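Local coordinates for adhesion G-protein coupled receptor G6 (Danio rerio, PDB 6V55), which probably acts as a cell-surface adhesion receptor in myelination, with a large calcium-binding extracellular region built from several domains, at residues T162-S173 / G246-S257; T214-I222 / S233-L243. All blocks are in the same frame, centred on the assembly; numbering follows the deposited sequence.

Contact 1 (T162-S173 / G246-S257); sequences TIFTLSDAAGTS and GGLLQIAGKGSS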
loop_
_atom_site.group_PDB
_atom_site.type_symbol
_atom_site.label_atom_id
_atom_site.label_comp_id
_atom_site.label_asym_id
_atom_site.label_seq_id
_atom_site.Cartn_x
_atom_site.Cartn_y
_atom_site.Cartn_z
ATOM N N THR A 162 15.233 40.020 30.003
ATOM C CA THR A 162 16.332 39.752 29.075
ATOM C C THR A 162 15.863 38.953 27.861
ATOM O O THR A 162 14.988 38.096 27.971
ATOM C CB THR A 162 17.461 38.978 29.760
ATOM O OG1 THR A 162 16.991 37.679 30.142
ATOM C CG2 THR A 162 17.951 39.712 30.990
ATOM N N ILE A 163 16.476 39.211 26.697
ATOM C CA ILE A 163 16.065 38.591 25.443
ATOM C C ILE A 163 17.111 37.614 24.905
ATOM O O ILE A 163 16.760 36.491 24.513
ATOM C CB ILE A 163 15.682 39.660 24.386
ATOM C CG1 ILE A 163 14.542 40.516 24.953
ATOM C CG2 ILE A 163 15.267 39.038 23.041
ATOM C CD1 ILE A 163 14.018 41.585 24.035
ATOM N N PHE A 164 18.398 37.986 24.889
ATOM C CA PHE A 164 19.436 36.953 24.773
ATOM C C PHE A 164 20.644 37.334 25.616
ATOM O O PHE A 164 20.815 38.497 25.996
ATOM C CB PHE A 164 19.860 36.649 23.315
ATOM C CG PHE A 164 20.412 37.827 22.541
ATOM C CD1 PHE A 164 21.785 38.092 22.513
ATOM C CD2 PHE A 164 19.562 38.615 21.764
ATOM C CE1 PHE A 164 22.283 39.155 21.780
ATOM C CE2 PHE A 164 20.062 39.669 20.999
ATOM C CZ PHE A 164 21.414 39.955 21.026
ATOM N N THR A 165 21.492 36.338 25.895
ATOM C CA THR A 165 22.683 36.535 26.721
ATOM C C THR A 165 23.849 35.702 26.200
ATOM O O THR A 165 23.764 34.470 26.125
ATOM C CB THR A 165 22.406 36.187 28.186
ATOM O OG1 THR A 165 21.386 37.052 28.685
ATOM C CG2 THR A 165 23.667 36.359 29.034
ATOM N N LEU A 166 24.945 36.382 25.869
ATOM C CA LEU A 166 26.230 35.766 25.549
ATOM C C LEU A 166 27.173 35.977 26.735
ATOM O O LEU A 166 27.588 37.109 27.015
ATOM C CB LEU A 166 26.810 36.373 24.277
ATOM C CG LEU A 166 28.225 35.994 23.845
ATOM C CD1 LEU A 166 28.420 34.484 23.774
ATOM C CD2 LEU A 166 28.538 36.662 22.514
ATOM N N SER A 167 27.478 34.896 27.446
ATOM C CA SER A 167 28.443 34.901 28.536
ATOM C C SER A 167 29.717 34.224 28.056
ATOM O O SER A 167 29.668 33.283 27.264
ATOM C CB SER A 167 27.894 34.164 29.762
ATOM O OG SER A 167 26.496 34.372 29.914
ATOM N N ASP A 168 30.861 34.680 28.551
ATOM C CA ASP A 168 32.128 34.184 28.030
ATOM C C ASP A 168 32.475 32.837 28.671
ATOM O O ASP A 168 31.685 32.240 29.410
ATOM C CB ASP A 168 33.227 35.235 28.208
ATOM C CG ASP A 168 33.734 35.353 29.650
ATOM O OD1 ASP A 168 32.911 35.337 30.586
ATOM O OD2 ASP A 168 34.964 35.500 29.846
ATOM N N ALA A 169 33.693 32.348 28.389
ATOM C CA ALA A 169 34.155 31.061 28.904
ATOM C C ALA A 169 34.383 31.064 30.419
ATOM O O ALA A 169 34.426 29.992 31.029
ATOM C CB ALA A 169 35.435 30.642 28.176
ATOM N N ALA A 170 34.505 32.232 31.046
ATOM C CA ALA A 170 34.555 32.319 32.497
ATOM C C ALA A 170 33.183 32.532 33.138
ATOM O O ALA A 170 33.063 32.372 34.359
ATOM C CB ALA A 170 35.503 33.448 32.929
ATOM N N GLY A 171 32.159 32.914 32.369
ATOM C CA GLY A 171 30.797 33.016 32.873
ATOM C C GLY A 171 30.184 34.409 32.906
ATOM O O GLY A 171 28.945 34.517 32.944
ATOM N N THR A 172 30.979 35.484 32.919
ATOM C CA THR A 172 30.401 36.828 32.970
ATOM C C THR A 172 29.843 37.217 31.602
ATOM O O THR A 172 30.338 36.783 30.561
ATOM C CB THR A 172 31.431 37.865 33.443
ATOM O OG1 THR A 172 32.571 37.864 32.576
ATOM C CG2 THR A 172 31.900 37.557 34.867
ATOM N N SER A 173 28.778 38.012 31.608
ATOM C CA SER A 173 28.100 38.357 30.362
ATOM C C SER A 173 28.900 39.382 29.561
ATOM O O SER A 173 29.458 40.329 30.122
ATOM C CB SER A 173 26.698 38.902 30.641
ATOM O OG SER A 173 26.007 38.137 31.617
ATOM N N GLY A 246 34.392 31.371 22.094
ATOM C CA GLY A 246 34.071 30.224 22.924
ATOM C C GLY A 246 33.057 30.456 24.020
ATOM O O GLY A 246 33.181 29.873 25.103
ATOM N N GLY A 247 32.066 31.309 23.780
ATOM C CA GLY A 247 31.109 31.665 24.798
ATOM C C GLY A 247 29.815 30.865 24.706
ATOM O O GLY A 247 29.628 30.002 23.850
ATOM N N LEU A 248 28.900 31.195 25.624
ATOM C CA LEU A 248 27.601 30.545 25.751
ATOM C C LEU A 248 26.527 31.555 25.371
ATOM O O LEU A 248 26.224 32.474 26.148
ATOM C CB LEU A 248 27.400 30.036 27.177
ATOM C CG LEU A 248 26.463 28.850 27.403
ATOM C CD1 LEU A 248 26.905 28.101 28.649
ATOM C CD2 LEU A 248 25.004 29.271 27.549
ATOM N N LEU A 249 25.932 31.375 24.195
ATOM C CA LEU A 249 24.810 32.201 23.775
ATOM C C LEU A 249 23.529 31.455 24.109
ATOM O O LEU A 249 23.409 30.267 23.791
ATOM C CB LEU A 249 24.876 32.519 22.280
ATOM C CG LEU A 249 23.661 33.234 21.690
ATOM C CD1 LEU A 249 23.441 34.553 22.392
ATOM C CD2 LEU A 249 23.840 33.448 20.208
ATOM N N GLN A 250 22.580 32.148 24.751
ATOM C CA GLN A 250 21.335 31.519 25.169
ATOM C C GLN A 250 20.149 32.454 24.997
ATOM O O GLN A 250 20.287 33.682 24.994
ATOM C CB GLN A 250 21.384 31.068 26.625
ATOM C CG GLN A 250 21.647 32.164 27.601
ATOM C CD GLN A 250 21.758 31.636 28.995
ATOM O OE1 GLN A 250 20.806 31.051 29.527
ATOM N NE2 GLN A 250 22.926 31.821 29.604
ATOM N N ILE A 251 18.973 31.828 24.858
ATOM C CA ILE A 251 17.696 32.532 24.836
ATOM C C ILE A 251 17.427 33.065 26.234
ATOM O O ILE A 251 17.698 32.370 27.227
ATOM C CB ILE A 251 16.592 31.572 24.350
ATOM C CG1 ILE A 251 16.995 30.940 23.008
ATOM C CG2 ILE A 251 15.209 32.229 24.295
ATOM C CD1 ILE A 251 16.689 31.767 21.803
ATOM N N ALA A 252 16.927 34.313 26.309
ATOM C CA ALA A 252 16.709 35.116 27.514
ATOM C C ALA A 252 17.990 35.196 28.322
ATOM O O ALA A 252 18.908 35.929 27.951
ATOM C CB ALA A 252 15.559 34.575 28.366
ATOM N N GLY A 253 18.094 34.389 29.371
ATOM C CA GLY A 253 19.332 34.303 30.119
ATOM C C GLY A 253 19.555 35.457 31.084
ATOM O O GLY A 253 18.680 36.298 31.338
ATOM N N LYS A 254 20.802 35.539 31.557
ATOM C CA LYS A 254 21.115 36.380 32.713
ATOM C C LYS A 254 21.131 37.876 32.391
ATOM O O LYS A 254 20.676 38.685 33.208
ATOM C CB LYS A 254 22.450 35.935 33.301
ATOM C CG LYS A 254 22.911 36.679 34.559
ATOM C CD LYS A 254 24.180 36.037 35.108
ATOM C CE LYS A 254 25.280 36.013 34.054
ATOM N NZ LYS A 254 26.436 35.178 34.432
ATOM N N GLY A 255 21.619 38.261 31.211
ATOM C CA GLY A 255 21.736 39.669 30.896
ATOM C C GLY A 255 22.842 40.308 31.710
ATOM O O GLY A 255 23.823 39.664 32.085
ATOM N N SER A 256 22.646 41.586 32.037
ATOM C CA SER A 256 23.618 42.353 32.821
ATOM C C SER A 256 23.329 42.200 34.315
ATOM O O SER A 256 22.879 43.122 35.002
ATOM C CB SER A 256 23.587 43.808 32.402
ATOM O OG SER A 256 23.375 43.938 31.015
ATOM N N SER A 257 23.591 40.987 34.803
ATOM C CA SER A 257 23.456 40.630 36.206
ATOM C C SER A 257 24.669 39.809 36.603
ATOM O O SER A 257 25.317 39.187 35.763
ATOM C CB SER A 257 22.153 39.856 36.491
ATOM O OG SER A 257 21.035 40.465 35.858
#

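Contact 2 (T214-I222 / S233-L243); sequences TWTKSSGLI and SICSASQIYTL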
loop_
_atom_site.group_PDB
_atom_site.type_symbol
_atom_site.label_atom_id
_atom_site.label_comp_id
_atom_site.label_asym_id
_atom_site.label_seq_id
_atom_site.Cartn_x
_atom_site.Cartn_y
_atom_site.Cartn_z
ATOM N N THR A 214 22.354 45.405 14.694
ATOM C CA THR A 214 23.717 45.328 14.168
ATOM C C THR A 214 24.655 46.153 15.040
ATOM O O THR A 214 24.226 47.029 15.796
ATOM C CB THR A 214 23.851 45.788 12.682
ATOM O OG1 THR A 214 23.890 47.226 12.587
ATOM C CG2 THR A 214 22.738 45.220 11.795
ATOM N N TRP A 215 25.949 45.848 14.929
ATOM C CA TRP A 215 27.001 46.543 15.657
ATOM C C TRP A 215 28.293 46.350 14.888
ATOM O O TRP A 215 28.484 45.283 14.317
ATOM C CB TRP A 215 27.148 45.984 17.074
ATOM C CG TRP A 215 28.305 46.537 17.837
ATOM C CD1 TRP A 215 28.428 47.799 18.339
ATOM C CD2 TRP A 215 29.505 45.837 18.208
ATOM N NE1 TRP A 215 29.616 47.928 19.010
ATOM C CE2 TRP A 215 30.305 46.743 18.937
ATOM C CE3 TRP A 215 29.977 44.532 17.999
ATOM C CZ2 TRP A 215 31.554 46.391 19.456
ATOM C CZ3 TRP A 215 31.218 44.185 18.514
ATOM C CH2 TRP A 215 31.997 45.122 19.224
ATOM N N THR A 216 29.141 47.389 14.820
ATOM C CA THR A 216 30.561 47.231 14.502
ATOM C C THR A 216 31.397 47.889 15.589
ATOM O O THR A 216 31.004 48.913 16.149
ATOM C CB THR A 216 31.002 47.872 13.185
ATOM O OG1 THR A 216 30.906 49.291 13.306
ATOM C CG2 THR A 216 30.197 47.440 12.039
ATOM N N LYS A 217 32.575 47.316 15.859
ATOM C CA LYS A 217 33.488 47.930 16.819
ATOM C C LYS A 217 34.090 49.233 16.295
ATOM O O LYS A 217 34.245 50.199 17.065
ATOM C CB LYS A 217 34.601 46.941 17.176
ATOM C CG LYS A 217 35.463 47.352 18.341
ATOM C CD LYS A 217 36.728 46.571 18.346
ATOM C CE LYS A 217 37.550 46.984 19.513
ATOM N NZ LYS A 217 38.571 45.949 19.866
ATOM N N SER A 218 34.380 49.272 14.984
ATOM C CA SER A 218 35.217 50.307 14.381
ATOM C C SER A 218 34.547 51.666 14.394
ATOM O O SER A 218 35.214 52.673 14.640
ATOM C CB SER A 218 35.578 49.921 12.945
ATOM O OG SER A 218 34.445 49.970 12.096
ATOM N N SER A 219 33.231 51.715 14.200
ATOM C CA SER A 219 32.497 52.962 14.342
ATOM C C SER A 219 31.740 53.086 15.654
ATOM O O SER A 219 31.388 54.205 16.042
ATOM C CB SER A 219 31.501 53.114 13.189
ATOM O OG SER A 219 30.905 51.858 12.911
ATOM N N GLY A 220 31.469 51.975 16.341
ATOM C CA GLY A 220 30.505 52.000 17.421
ATOM C C GLY A 220 29.075 52.088 16.959
ATOM O O GLY A 220 28.191 52.340 17.777
ATOM N N LEU A 221 28.817 51.859 15.676
ATOM C CA LEU A 221 27.507 52.081 15.085
ATOM C C LEU A 221 26.572 50.925 15.431
ATOM O O LEU A 221 26.730 49.813 14.914
ATOM C CB LEU A 221 27.635 52.235 13.572
ATOM C CG LEU A 221 26.345 52.659 12.851
ATOM C CD1 LEU A 221 26.088 54.137 13.037
ATOM C CD2 LEU A 221 26.393 52.312 11.370
ATOM N N ILE A 222 25.602 51.183 16.306
ATOM C CA ILE A 222 24.456 50.296 16.455
ATOM C C ILE A 222 23.480 50.566 15.314
ATOM O O ILE A 222 23.194 51.718 14.980
ATOM C CB ILE A 222 23.772 50.497 17.818
ATOM C CG1 ILE A 222 24.802 50.715 18.936
ATOM C CG2 ILE A 222 22.803 49.337 18.119
ATOM C CD1 ILE A 222 25.459 49.468 19.439
ATOM N N SER A 233 22.715 54.643 15.283
ATOM C CA SER A 233 23.113 55.381 16.468
ATOM C C SER A 233 24.566 55.012 16.735
ATOM O O SER A 233 25.003 53.909 16.395
ATOM C CB SER A 233 22.195 55.056 17.658
ATOM O OG SER A 233 22.889 55.115 18.879
ATOM N N ILE A 234 25.329 55.950 17.283
ATOM C CA ILE A 234 26.735 55.723 17.603
ATOM C C ILE A 234 26.850 55.469 19.094
ATOM O O ILE A 234 26.444 56.305 19.907
ATOM C CB ILE A 234 27.606 56.917 17.198
ATOM C CG1 ILE A 234 27.548 57.144 15.683
ATOM C CG2 ILE A 234 29.028 56.734 17.725
ATOM C CD1 ILE A 234 28.524 56.342 14.864
ATOM N N CYS A 235 27.402 54.323 19.462
ATOM C CA CYS A 235 27.696 54.011 20.857
ATOM C C CYS A 235 29.211 54.043 20.987
ATOM O O CYS A 235 29.881 53.040 20.729
ATOM C CB CYS A 235 27.132 52.670 21.253
ATOM S SG CYS A 235 27.287 52.252 23.006
ATOM N N SER A 236 29.745 55.210 21.377
ATOM C CA SER A 236 31.191 55.420 21.345
ATOM C C SER A 236 31.915 54.659 22.447
ATOM O O SER A 236 33.102 54.356 22.282
ATOM C CB SER A 236 31.532 56.906 21.462
ATOM O OG SER A 236 31.466 57.311 22.817
ATOM N N ALA A 237 31.223 54.323 23.549
ATOM C CA ALA A 237 31.807 53.488 24.598
ATOM C C ALA A 237 32.106 52.075 24.122
ATOM O O ALA A 237 33.027 51.443 24.646
ATOM C CB ALA A 237 30.875 53.420 25.814
ATOM N N SER A 238 31.385 51.588 23.118
ATOM C CA SER A 238 31.502 50.212 22.660
ATOM C C SER A 238 32.677 49.975 21.717
ATOM O O SER A 238 32.859 48.839 21.272
ATOM C CB SER A 238 30.210 49.774 21.960
ATOM O OG SER A 238 30.246 50.064 20.569
ATOM N N GLN A 239 33.475 50.994 21.387
ATOM C CA GLN A 239 34.604 50.772 20.490
ATOM C C GLN A 239 35.842 50.261 21.215
ATOM O O GLN A 239 36.867 50.025 20.574
ATOM C CB GLN A 239 34.949 52.052 19.745
ATOM C CG GLN A 239 33.765 52.921 19.385
ATOM C CD GLN A 239 34.205 54.215 18.712
ATOM O OE1 GLN A 239 34.166 55.299 19.314
ATOM N NE2 GLN A 239 34.652 54.102 17.460
ATOM N N ILE A 240 35.756 50.106 22.531
ATOM C CA ILE A 240 36.810 49.561 23.373
ATOM C C ILE A 240 36.748 48.028 23.460
ATOM O O ILE A 240 37.769 47.370 23.689
ATOM C CB ILE A 240 36.643 50.271 24.736
ATOM C CG1 ILE A 240 36.834 51.759 24.530
ATOM C CG2 ILE A 240 37.614 49.869 25.787
ATOM C CD1 ILE A 240 38.173 52.137 23.914
ATOM N N TYR A 241 35.593 47.427 23.203
ATOM C CA TYR A 241 35.368 46.035 23.554
ATOM C C TYR A 241 35.415 45.125 22.339
ATOM O O TYR A 241 35.106 45.519 21.214
ATOM C CB TYR A 241 34.032 45.864 24.270
ATOM C CG TYR A 241 34.000 46.644 25.551
ATOM C CD1 TYR A 241 34.763 46.244 26.644
ATOM C CD2 TYR A 241 33.236 47.809 25.661
ATOM C CE1 TYR A 241 34.748 46.975 27.828
ATOM C CE2 TYR A 241 33.215 48.544 26.836
ATOM C CZ TYR A 241 33.972 48.119 27.914
ATOM O OH TYR A 241 33.957 48.845 29.081
ATOM N N THR A 242 35.797 43.886 22.599
ATOM C CA THR A 242 35.807 42.821 21.614
ATOM C C THR A 242 35.116 41.627 22.249
ATOM O O THR A 242 35.377 41.308 23.413
ATOM C CB THR A 242 37.252 42.475 21.206
ATOM O OG1 THR A 242 37.912 43.653 20.712
ATOM C CG2 THR A 242 37.292 41.378 20.152
ATOM N N LEU A 243 34.219 40.987 21.513
ATOM C CA LEU A 243 33.543 39.814 22.048
ATOM C C LEU A 243 34.436 38.598 21.830
ATOM O O LEU A 243 34.754 38.264 20.687
ATOM C CB LEU A 243 32.180 39.647 21.377
ATOM C CG LEU A 243 31.279 40.890 21.370
ATOM C CD1 LEU A 243 29.970 40.633 20.633
ATOM C CD2 LEU A 243 31.017 41.362 22.787
#

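Contact 1 (T162-S173 / G246-S257)
Thr165 OG1 makes two of the side-chain bonds between 162-173 and 246-257. It donates a hydrogen bond to Ala252 O (2.8 Å), lying in the carbonyl plane on a lone pair, and accepts one from Gly255 N at 2.8 Å. That oxygen stands beside the backbone N (chi1 -61°), which turns it to the loop just past strand 248-251. With an alanine in its place, Ala252 O and Gly255 N would be likely to lose this shared partner, leaving the 252-255 loop less firmly tied to the strand. Thr162 reaches the same loop: OG1 donates to Gly253 O, while CG2 lies against Gly255 CA (3.8 Å). Ser173 OG gives a bond to Gly255 O at 2.7 Å. Lys254 runs extended until it bends at chi3 (57°), bringing NZ to Gly171 O at 3.0 Å, at the last residue of the type I turn 168-171.

The strands themselves pair as an antiparallel ladder, with Thr165-Gln250 and Ser167-Leu248 as its hydrogen-bonded pairs. Leu166 and Leu249 share the other face, and Leu249 CD1 meets Phe164 CD1 at 3.9 Å.

Strand 248-251 is an edge strand of its five-stranded sheet, and 161-167 pairs on its other side with 173-180, where Ile163 and Phe164 form a classic beta bulge facing Phe177. Phe164 meets Phe273 edge-to-face, and Leu249 also packs on that ring, joining this sheet to strand 268-276 of the opposing one.

Contact 2 (T214-I222 / S233-L243)
Ser233 opens the contact by pairing with Ile222: its N donates to Ile222 O at 3.0 Å, and its O takes a weak bond back from Ile222 N. The next residue, Ile234, sits across from Leu221 on the other face of the hairpin, their CD1 methyls 3.8 Å apart. Cys235 N then makes a nearly straight bond to Gly220 O (2.7 Å, 169° at the hydrogen), and its CB rests on Ile222 CG1. A side chain on Gly220 would run into Cys235 O, and it is the bare backbone that lets the two segments close up here.

Ser238 OG is shared by two bonds. Set between its backbone N and carbonyl carbon (chi1 89°), it receives Trp215 NE1 at 2.7 Å, nearly in the indole plane, and donates a hydrogen bond to Cys235 O, which Ser238 N also binds. The indole is thus held at its edge, where Ser238 O and Tyr241 O also lie in plane. Gln239 lays CB and CG along Lys217 O and sends NE2 to Ser218 O in a weak bond. Lys217, extended to its tip, brings CE within 3.3 Å of Tyr241 O, and its NZ donates a hydrogen bond to Thr242 OG1. Leu243 CD1 closes the row at 4.3 Å from Trp215 CZ3.

Strands 221-226 and 229-234 form the hairpin at one margin of the six-stranded sheet. The opposing sheet supplies Ile188, against Trp215, Ile222 and Leu243, and Cys193, whose disulfide to Cys235 ties strand 191-194 to the end of the hairpin.

How the contacts relate
Both contacts belong to the pentaxin-family region, a sandwich of two antiparallel sheets as in concanavalin-like folds, and their centres are about 19 Å apart. Contact 1 lies at the margin of the five-stranded sheet, contact 2 at the hairpin margin of the six-stranded one. Along the chain 162-173 comes first, then both segments of contact 2, then 246-257, so contact 1 brackets contact 2. The segments touch each other nowhere else: only two residues separate 233-243 from 246-257, and the connection 235-247 carries the chain from strand 229-234 in one sheet to strand 248-251 in the other. Contact 2 thus holds the start of that crossing and contact 1 its end.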